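Local coordinates for protein putative alpha KG dependent 2,4-D dioxygenase (Burkholderia xenovorans, PDB 5J92) that probably acts as an iron(II)- and 2-oxoglutarate-dependent dioxygenase of the TfdA/TauD family, at residues A22-L27 with P49-P54; E170-H175 with V227-P232; D177-R182 with K196-C201. All coordinates share one frame; numbering follows the deposited sequence.

Contact 1 lies on the opposite side of the chain's centre from contacts 2 and 3, with its centre about 37 Å from that of contact 2 and about 33 Å from that of contact 3. Contacts 2 and 3 are closer, with centres about 17 Å apart, and strand 173-176 leads directly into helix 178-184. Contact 3 is nested in the loop that contact 2 closes. The iron is held by His122, Asp124 and His271. The side chain of Val50 in contact 1 is about 12 Å from the bound iron(II) ion. The side chain of Ile178 in contact 3 is about 10 Å from the bound iron(II) ion. Contact 2 is away from the metal site, near the second subunit.

Contact 1 (A22-L27 with P49-P54); sequences ARIHGL and PVLIFP
Val50 O accepts the backbone N-H of Ala22 (N to O 3.0 Å). This is the first of three backbone bonds between these segments of two parallel strands. Strand 21-25, helix 35-47 and strand 50-53 form a beta-alpha-beta unit in the larger mixed sheet of this cupin-clan fold. The short strand segments meet at 37°. Leu51 pairs with Ala22 and shares its face of the sheet. Its chi1 of -64° sets CG beside its own backbone N, and the branch end CD2 then meets Ile24 CD1 at 3.7 Å. Ile41 and Ser45 of helix 35-47 touch Leu51, which places the helix over this face. Ile52 points to the other face, as does Arg23. The Ile52 backbone bonds both ways: Ile52 N donates to Ala22 O at 2.9 Å, and Ile52 O accepts from Ile24 N at 2.9 Å. These two bonds flank Arg23, as expected for a parallel bridge. The aliphatic part of the Arg23 chain crosses Ile52 at a slant, with CG 3.8 Å from Ile52 CB. His254 of strand 251-254 touches both residues. Phe53 lies side by side with Ile24, both pointing the same way, and its CE2 is 3.8 Å from Ile24 CB. Leu27 CD1 packs on the same ring carbon. Phe66 makes an edge-to-face contact with this ring. Pro54 follows the strand, and its CG touches Arg23 CD and the His25 ring. His25 NE2 is hydrogen-bonded to Glu14. Pro54 CD comes to 3.5 Å from Ile24 O.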
loop_
_atom_site.group_PDB
_atom_site.type_symbol
_atom_site.label_atom_id
_atom_site.label_comp_id
_atom_site.label_asym_id
_atom_site.label_seq_id
_atom_site.Cartn_x
_atom_site.Cartn_y
_atom_site.Cartn_z
ATOM N N ALA A 22 4.410 25.104 1.942
ATOM C CA ALA A 22 4.417 26.507 1.558
ATOM C C ALA A 22 5.820 26.909 1.135
ATOM O O ALA A 22 6.815 26.429 1.691
ATOM C CB ALA A 22 3.958 27.415 2.702
ATOM N N ARG A 23 5.880 27.839 0.188
ATOM C CA ARG A 23 7.123 28.497 -0.178
ATOM C C ARG A 23 7.350 29.720 0.699
ATOM O O ARG A 23 6.406 30.405 1.117
ATOM C CB ARG A 23 7.103 28.920 -1.653
ATOM C CG ARG A 23 7.291 27.739 -2.616
ATOM C CD ARG A 23 7.349 28.165 -4.088
ATOM N NE ARG A 23 7.748 27.040 -4.938
ATOM C CZ ARG A 23 6.937 26.062 -5.325
ATOM N NH1 ARG A 23 5.653 26.076 -4.965
ATOM N NH2 ARG A 23 7.399 25.077 -6.087
ATOM N N ILE A 24 8.618 29.981 0.992
ATOM C CA ILE A 24 9.016 31.153 1.748
ATOM C C ILE A 24 9.975 31.916 0.857
ATOM O O ILE A 24 11.078 31.440 0.567
ATOM C CB ILE A 24 9.663 30.784 3.085
ATOM C CG1 ILE A 24 8.598 30.169 3.992
ATOM C CG2 ILE A 24 10.239 32.024 3.727
ATOM C CD1 ILE A 24 9.140 29.605 5.251
ATOM N N HIS A 25 9.528 33.060 0.374
ATOM C CA HIS A 25 10.283 33.864 -0.565
ATOM C C HIS A 25 11.090 34.897 0.190
ATOM O O HIS A 25 10.861 35.154 1.370
ATOM C CB HIS A 25 9.347 34.577 -1.546
ATOM C CG HIS A 25 8.458 33.654 -2.309
ATOM N ND1 HIS A 25 8.911 32.884 -3.360
ATOM C CD2 HIS A 25 7.133 33.400 -2.197
ATOM C CE1 HIS A 25 7.907 32.174 -3.846
ATOM N NE2 HIS A 25 6.817 32.469 -3.156
ATOM N N GLY A 26 12.043 35.501 -0.514
ATOM C CA GLY A 26 12.706 36.688 -0.018
ATOM C C GLY A 26 13.809 36.449 0.984
ATOM O O GLY A 26 14.261 37.412 1.613
ATOM N N LEU A 27 14.258 35.208 1.143
ATOM C CA LEU A 27 15.351 34.859 2.040
ATOM C C LEU A 27 16.604 34.534 1.237
ATOM O O LEU A 27 16.529 33.893 0.180
ATOM C CB LEU A 27 14.974 33.658 2.909
ATOM C CG LEU A 27 13.844 33.903 3.910
ATOM C CD1 LEU A 27 13.761 32.726 4.881
ATOM C CD2 LEU A 27 14.020 35.210 4.658
ATOM N N PRO A 49 4.172 21.916 7.583
ATOM C CA PRO A 49 5.374 21.136 7.950
ATOM C C PRO A 49 6.379 20.939 6.809
ATOM O O PRO A 49 7.501 20.461 7.076
ATOM C CB PRO A 49 4.792 19.791 8.421
ATOM C CG PRO A 49 3.442 19.724 7.828
ATOM C CD PRO A 49 2.935 21.140 7.735
ATOM N N VAL A 50 6.023 21.287 5.568
ATOM C CA VAL A 50 6.951 21.304 4.433
ATOM C C VAL A 50 7.142 22.756 4.022
ATOM O O VAL A 50 6.171 23.437 3.665
ATOM C CB VAL A 50 6.450 20.481 3.233
ATOM C CG1 VAL A 50 7.474 20.549 2.063
ATOM C CG2 VAL A 50 6.156 19.030 3.619
ATOM N N LEU A 51 8.383 23.243 4.105
ATOM C CA LEU A 51 8.736 24.595 3.702
ATOM C C LEU A 51 9.744 24.535 2.558
ATOM O O LEU A 51 10.740 23.792 2.624
ATOM C CB LEU A 51 9.309 25.394 4.887
ATOM C CG LEU A 51 8.372 25.662 6.070
ATOM C CD1 LEU A 51 9.109 26.378 7.198
ATOM C CD2 LEU A 51 7.188 26.505 5.625
ATOM N N ILE A 52 9.483 25.324 1.525
ATOM C CA ILE A 52 10.261 25.344 0.289
ATOM C C ILE A 52 10.885 26.724 0.165
ATOM O O ILE A 52 10.165 27.731 0.103
ATOM C CB ILE A 52 9.377 25.059 -0.935
ATOM C CG1 ILE A 52 8.667 23.721 -0.775
ATOM C CG2 ILE A 52 10.190 25.153 -2.210
ATOM C CD1 ILE A 52 7.249 23.757 -1.305
ATOM N N PHE A 53 12.210 26.776 0.108
ATOM C CA PHE A 53 12.912 28.036 -0.116
ATOM C C PHE A 53 13.471 28.020 -1.536
ATOM O O PHE A 53 14.462 27.323 -1.808
ATOM C CB PHE A 53 14.030 28.227 0.916
ATOM C CG PHE A 53 13.564 28.105 2.347
ATOM C CD1 PHE A 53 13.500 26.861 2.969
ATOM C CD2 PHE A 53 13.198 29.227 3.074
ATOM C CE1 PHE A 53 13.072 26.737 4.282
ATOM C CE2 PHE A 53 12.775 29.117 4.392
ATOM C CZ PHE A 53 12.715 27.875 4.997
ATOM N N PRO A 54 12.853 28.723 -2.481
ATOM C CA PRO A 54 13.302 28.633 -3.876
ATOM C C PRO A 54 14.669 29.266 -4.089
ATOM O O PRO A 54 15.071 30.193 -3.383
ATOM C CB PRO A 54 12.222 29.405 -4.655
ATOM C CG PRO A 54 11.019 29.448 -3.737
ATOM C CD PRO A 54 11.613 29.508 -2.338
#

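Contact 2 (E170-H175 with V227-P232); sequences EGLSCH and VGWPEP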
loop_
_atom_site.group_PDB
_atom_site.type_symbol
_atom_site.label_atom_id
_atom_site.label_comp_id
_atom_site.label_asym_id
_atom_site.label_seq_id
_atom_site.Cartn_x
_atom_site.Cartn_y
_atom_site.Cartn_z
ATOM N N GLU A 170 -5.685 5.534 20.353
ATOM C CA GLU A 170 -5.396 6.332 21.537
ATOM C C GLU A 170 -4.565 5.554 22.552
ATOM O O GLU A 170 -4.994 4.510 23.048
ATOM C CB GLU A 170 -6.713 6.802 22.170
ATOM C CG GLU A 170 -6.630 8.151 22.862
ATOM C CD GLU A 170 -6.159 9.254 21.920
ATOM O OE1 GLU A 170 -5.527 10.215 22.413
ATOM O OE2 GLU A 170 -6.419 9.177 20.687
ATOM N N GLY A 171 -3.373 6.066 22.855
ATOM C CA GLY A 171 -2.507 5.488 23.872
ATOM C C GLY A 171 -1.646 4.323 23.424
ATOM O O GLY A 171 -0.920 3.757 24.247
ATOM N N LEU A 172 -1.698 3.943 22.160
ATOM C CA LEU A 172 -0.884 2.836 21.697
ATOM C C LEU A 172 0.559 3.277 21.473
ATOM O O LEU A 172 0.853 4.449 21.215
ATOM C CB LEU A 172 -1.444 2.263 20.394
ATOM C CG LEU A 172 -2.828 1.613 20.390
ATOM C CD1 LEU A 172 -3.077 1.055 19.013
ATOM C CD2 LEU A 172 -2.937 0.517 21.460
ATOM N N SER A 173 1.464 2.304 21.556
ATOM C CA SER A 173 2.845 2.474 21.147
ATOM C C SER A 173 3.178 1.383 20.139
ATOM O O SER A 173 2.556 0.315 20.120
ATOM C CB SER A 173 3.815 2.423 22.341
ATOM O OG SER A 173 3.622 3.551 23.174
ATOM N N CYS A 174 4.168 1.665 19.301
ATOM C CA CYS A 174 4.553 0.761 18.227
ATOM C C CYS A 174 6.029 0.426 18.314
ATOM O O CYS A 174 6.821 1.180 18.879
ATOM C CB CYS A 174 4.284 1.367 16.857
ATOM S SG CYS A 174 2.558 1.561 16.471
ATOM N N HIS A 175 6.379 -0.715 17.710
ATOM C CA HIS A 175 7.763 -1.135 17.531
ATOM C C HIS A 175 8.301 -0.561 16.224
ATOM O O HIS A 175 7.633 -0.660 15.193
ATOM C CB HIS A 175 7.862 -2.661 17.493
ATOM C CG HIS A 175 7.436 -3.350 18.759
ATOM N ND1 HIS A 175 8.255 -3.437 19.862
ATOM C CD2 HIS A 175 6.313 -4.045 19.072
ATOM C CE1 HIS A 175 7.651 -4.140 20.807
ATOM N NE2 HIS A 175 6.468 -4.514 20.357
ATOM N N VAL A 227 2.874 -2.427 20.408
ATOM C CA VAL A 227 3.395 -2.959 21.667
ATOM C C VAL A 227 2.264 -3.569 22.481
ATOM O O VAL A 227 1.190 -2.974 22.636
ATOM C CB VAL A 227 4.103 -1.855 22.477
ATOM C CG1 VAL A 227 4.686 -2.409 23.792
ATOM C CG2 VAL A 227 5.203 -1.180 21.667
ATOM N N GLY A 228 2.506 -4.758 23.028
ATOM C CA GLY A 228 1.526 -5.371 23.894
ATOM C C GLY A 228 0.360 -6.029 23.190
ATOM O O GLY A 228 -0.595 -6.436 23.867
ATOM N N TRP A 229 0.364 -6.064 21.854
ATOM C CA TRP A 229 -0.575 -6.758 20.996
ATOM C C TRP A 229 0.127 -7.896 20.284
ATOM O O TRP A 229 1.311 -7.773 19.943
ATOM C CB TRP A 229 -1.163 -5.846 19.914
ATOM C CG TRP A 229 -2.203 -4.883 20.374
ATOM C CD1 TRP A 229 -2.467 -4.469 21.660
ATOM C CD2 TRP A 229 -3.111 -4.175 19.526
ATOM N NE1 TRP A 229 -3.496 -3.541 21.652
ATOM C CE2 TRP A 229 -3.908 -3.353 20.355
ATOM C CE3 TRP A 229 -3.337 -4.166 18.142
ATOM C CZ2 TRP A 229 -4.909 -2.527 19.844
ATOM C CZ3 TRP A 229 -4.335 -3.328 17.634
ATOM C CH2 TRP A 229 -5.098 -2.523 18.485
ATOM N N PRO A 230 -0.600 -8.971 19.962
ATOM C CA PRO A 230 -0.049 -9.978 19.056
ATOM C C PRO A 230 0.318 -9.316 17.739
ATOM O O PRO A 230 -0.367 -8.408 17.275
ATOM C CB PRO A 230 -1.197 -10.982 18.889
ATOM C CG PRO A 230 -2.117 -10.719 20.057
ATOM C CD PRO A 230 -1.997 -9.260 20.326
ATOM N N GLU A 231 1.431 -9.755 17.165
ATOM C CA GLU A 231 1.934 -9.128 15.948
ATOM C C GLU A 231 0.899 -9.010 14.828
ATOM O O GLU A 231 0.812 -7.924 14.231
ATOM C CB GLU A 231 3.188 -9.893 15.488
ATOM C CG GLU A 231 3.839 -9.280 14.262
ATOM C CD GLU A 231 5.184 -9.906 13.930
ATOM O OE1 GLU A 231 5.770 -10.593 14.799
ATOM O OE2 GLU A 231 5.651 -9.693 12.792
ATOM N N PRO A 232 0.087 -10.030 14.500
ATOM C CA PRO A 232 -0.815 -9.879 13.335
ATOM C C PRO A 232 -1.804 -8.732 13.461
ATOM O O PRO A 232 -2.012 -7.969 12.498
ATOM C CB PRO A 232 -1.546 -11.228 13.290
ATOM C CG PRO A 232 -0.619 -12.185 13.947
ATOM C CD PRO A 232 0.005 -11.392 15.068
HETATM O O HOH W 1 0.554 -0.235 22.873
HETATM O O HOH W 2 4.904 -6.094 22.189
#
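Val227 CG2 sits over the His175 ring, 3.9 Å from its centroid and 12° off the ring normal. This is a CH-pi contact. Val227 CG1 is anti to the backbone N, which leaves CG2 beside that N, where it meets the imidazole. The same residue is tied through its backbone: Val227 N donates to Ser173 O at 2.8 Å, with an N-H...O angle of 162°. Further along, Leu172 crosses Trp229 at about a right angle. Both its methyls reach the six-membered ring, with Leu172 CD2 4.0 Å from CZ2 of Trp229. Two waters form the next shell. Water 1 accepts from Ser173 N at 3.0 Å and donates to Val227 O at 2.8 Å. Water 2 lies in the plane of the His175 ring, 2.9 Å from NE2, and accepts from Gly228 N. His225 stacks on His175. Glu231 forms a salt bridge with Arg235 and a hydrogen bond with Tyr188 of the second subunit. The contact lies where strand 223-226 runs out beside strand 173-176 in the four-stranded antiparallel sheet. Leu237 of helix 231-245, which starts just after Pro230, touches both Leu172 and Trp229.

Contact 3 (D177-R182 with K196-C201); sequences DIMASR and KALAPC
A chi1 of -175° swings the Asp177 carboxylate away from its own N-H and lays it alongside Pro200, with Asp177 CG 3.6 Å from Pro200 CG. Ile178 has CG1 in the same anti position (chi1 -174°). Its CG2 is therefore left between the backbone N and the carbonyl carbon, and it faces Leu198, meeting CB of that residue at 3.7 Å. The two side chains pack at a slant. Leu198 is the first residue past helix 192-197, and its CD1 branch reaches over to Met179, where CE is 4.2 Å away. It also comes near the guanidinium of Arg182, whose NH1 forms a salt bridge with Glu194. Polar links run through water. Water 4 accepts from Ile178 N at 3.0 Å and lies 2.8 Å from Leu198 O. Water 3 lies 2.7 Å from Asp177 OD1 and is also close to Leu198 O. With neighbours counted, acceptors outnumber the protons of these waters, so not every one of these bonds need be made at once. Water 4 meets a backbone N-H in the first turn of the helix. Asp177 OD1 serves another, accepting from Ala180 N at 3.2 Å. That N approaches from above the carboxylate plane, 77° out of it. Tyr127 packs on Ile178 and Leu128 on Leu198. The side chain of Ile178 is about 8 Å from that of His122, an iron ligand, which puts this helix start near the metal site. Asp177 is the side-chain N-cap of helix 178-184, while Leu198 and Pro200, after helix 192-197, pack against this helix start.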
loop_
_atom_site.group_PDB
_atom_site.type_symbol
_atom_site.label_atom_id
_atom_site.label_comp_id
_atom_site.label_asym_id
_atom_site.label_seq_id
_atom_site.Cartn_x
_atom_site.Cartn_y
_atom_site.Cartn_z
ATOM N N ASP A 177 11.785 -0.648 13.706
ATOM C CA ASP A 177 12.797 -1.694 13.499
ATOM C C ASP A 177 13.375 -1.556 12.086
ATOM O O ASP A 177 12.778 -2.054 11.128
ATOM C CB ASP A 177 12.142 -3.055 13.713
ATOM C CG ASP A 177 13.110 -4.219 13.644
ATOM O OD1 ASP A 177 14.281 -4.054 13.235
ATOM O OD2 ASP A 177 12.659 -5.330 13.999
ATOM N N ILE A 178 14.558 -0.944 11.970
ATOM C CA ILE A 178 15.103 -0.670 10.640
ATOM C C ILE A 178 15.448 -1.965 9.911
ATOM O O ILE A 178 15.246 -2.077 8.697
ATOM C CB ILE A 178 16.317 0.279 10.738
ATOM C CG1 ILE A 178 16.805 0.697 9.347
ATOM C CG2 ILE A 178 17.457 -0.335 11.556
ATOM C CD1 ILE A 178 15.783 1.441 8.523
ATOM N N MET A 179 15.948 -2.969 10.635
ATOM C CA MET A 179 16.336 -4.215 9.985
ATOM C C MET A 179 15.115 -4.952 9.459
ATOM O O MET A 179 15.161 -5.559 8.384
ATOM C CB MET A 179 17.135 -5.092 10.957
ATOM C CG MET A 179 18.480 -4.506 11.354
ATOM S SD MET A 179 19.478 -4.070 9.912
ATOM C CE MET A 179 20.716 -2.983 10.640
ATOM N N ALA A 180 13.999 -4.881 10.183
ATOM C CA ALA A 180 12.765 -5.470 9.677
ATOM C C ALA A 180 12.272 -4.745 8.425
ATOM O O ALA A 180 11.834 -5.390 7.463
ATOM C CB ALA A 180 11.694 -5.460 10.766
ATOM N N SER A 181 12.339 -3.406 8.405
ATOM C CA SER A 181 11.863 -2.684 7.226
ATOM C C SER A 181 12.779 -2.912 6.031
ATOM O O SER A 181 12.308 -3.013 4.890
ATOM C CB SER A 181 11.728 -1.184 7.516
ATOM O OG SER A 181 13.003 -0.567 7.693
ATOM N N ARG A 182 14.088 -2.996 6.268
ATOM C CA ARG A 182 15.002 -3.335 5.185
ATOM C C ARG A 182 14.720 -4.727 4.651
ATOM O O ARG A 182 14.722 -4.942 3.431
ATOM C CB ARG A 182 16.450 -3.227 5.664
ATOM C CG ARG A 182 16.959 -1.807 5.823
ATOM C CD ARG A 182 18.380 -1.840 6.316
ATOM N NE ARG A 182 18.901 -0.516 6.638
ATOM C CZ ARG A 182 20.093 -0.325 7.194
ATOM N NH1 ARG A 182 20.857 -1.374 7.483
ATOM N NH2 ARG A 182 20.518 0.903 7.464
ATOM N N LYS A 196 23.146 -4.323 16.333
ATOM C CA LYS A 196 23.141 -3.924 17.736
ATOM C C LYS A 196 23.020 -2.412 17.879
ATOM O O LYS A 196 22.233 -1.923 18.698
ATOM C CB LYS A 196 24.404 -4.442 18.437
ATOM N N ALA A 197 23.774 -1.654 17.079
ATOM C CA ALA A 197 23.719 -0.198 17.180
ATOM C C ALA A 197 22.338 0.337 16.835
ATOM O O ALA A 197 21.922 1.375 17.363
ATOM C CB ALA A 197 24.770 0.443 16.269
ATOM N N LEU A 198 21.613 -0.354 15.960
ATOM C CA LEU A 198 20.302 0.083 15.500
ATOM C C LEU A 198 19.213 -0.853 16.009
ATOM O O LEU A 198 18.254 -1.160 15.306
ATOM C CB LEU A 198 20.274 0.180 13.974
ATOM C CG LEU A 198 21.350 1.085 13.364
ATOM C CD1 LEU A 198 21.337 1.043 11.838
ATOM C CD2 LEU A 198 21.180 2.512 13.850
ATOM N N ALA A 199 19.351 -1.306 17.254
ATOM C CA ALA A 199 18.365 -2.213 17.824
ATOM C C ALA A 199 16.980 -1.568 17.787
ATOM O O ALA A 199 16.859 -0.340 17.864
ATOM C CB ALA A 199 18.742 -2.572 19.262
ATOM N N PRO A 200 15.921 -2.367 17.647
ATOM C CA PRO A 200 14.570 -1.796 17.563
ATOM C C PRO A 200 14.221 -0.975 18.794
ATOM O O PRO A 200 14.729 -1.210 19.893
ATOM C CB PRO A 200 13.665 -3.031 17.439
ATOM C CG PRO A 200 14.570 -4.099 16.889
ATOM C CD PRO A 200 15.929 -3.823 17.429
ATOM N N CYS A 201 13.352 0.018 18.592
ATOM C CA CYS A 201 12.915 0.870 19.688
ATOM C C CYS A 201 11.398 0.995 19.647
ATOM O O CYS A 201 10.721 0.368 18.824
ATOM C CB CYS A 201 13.592 2.243 19.626
ATOM S SG CYS A 201 13.227 3.181 18.130
HETATM O O HOH W 3 16.782 -3.284 13.934
HETATM O O HOH W 4 15.737 -0.075 14.582
#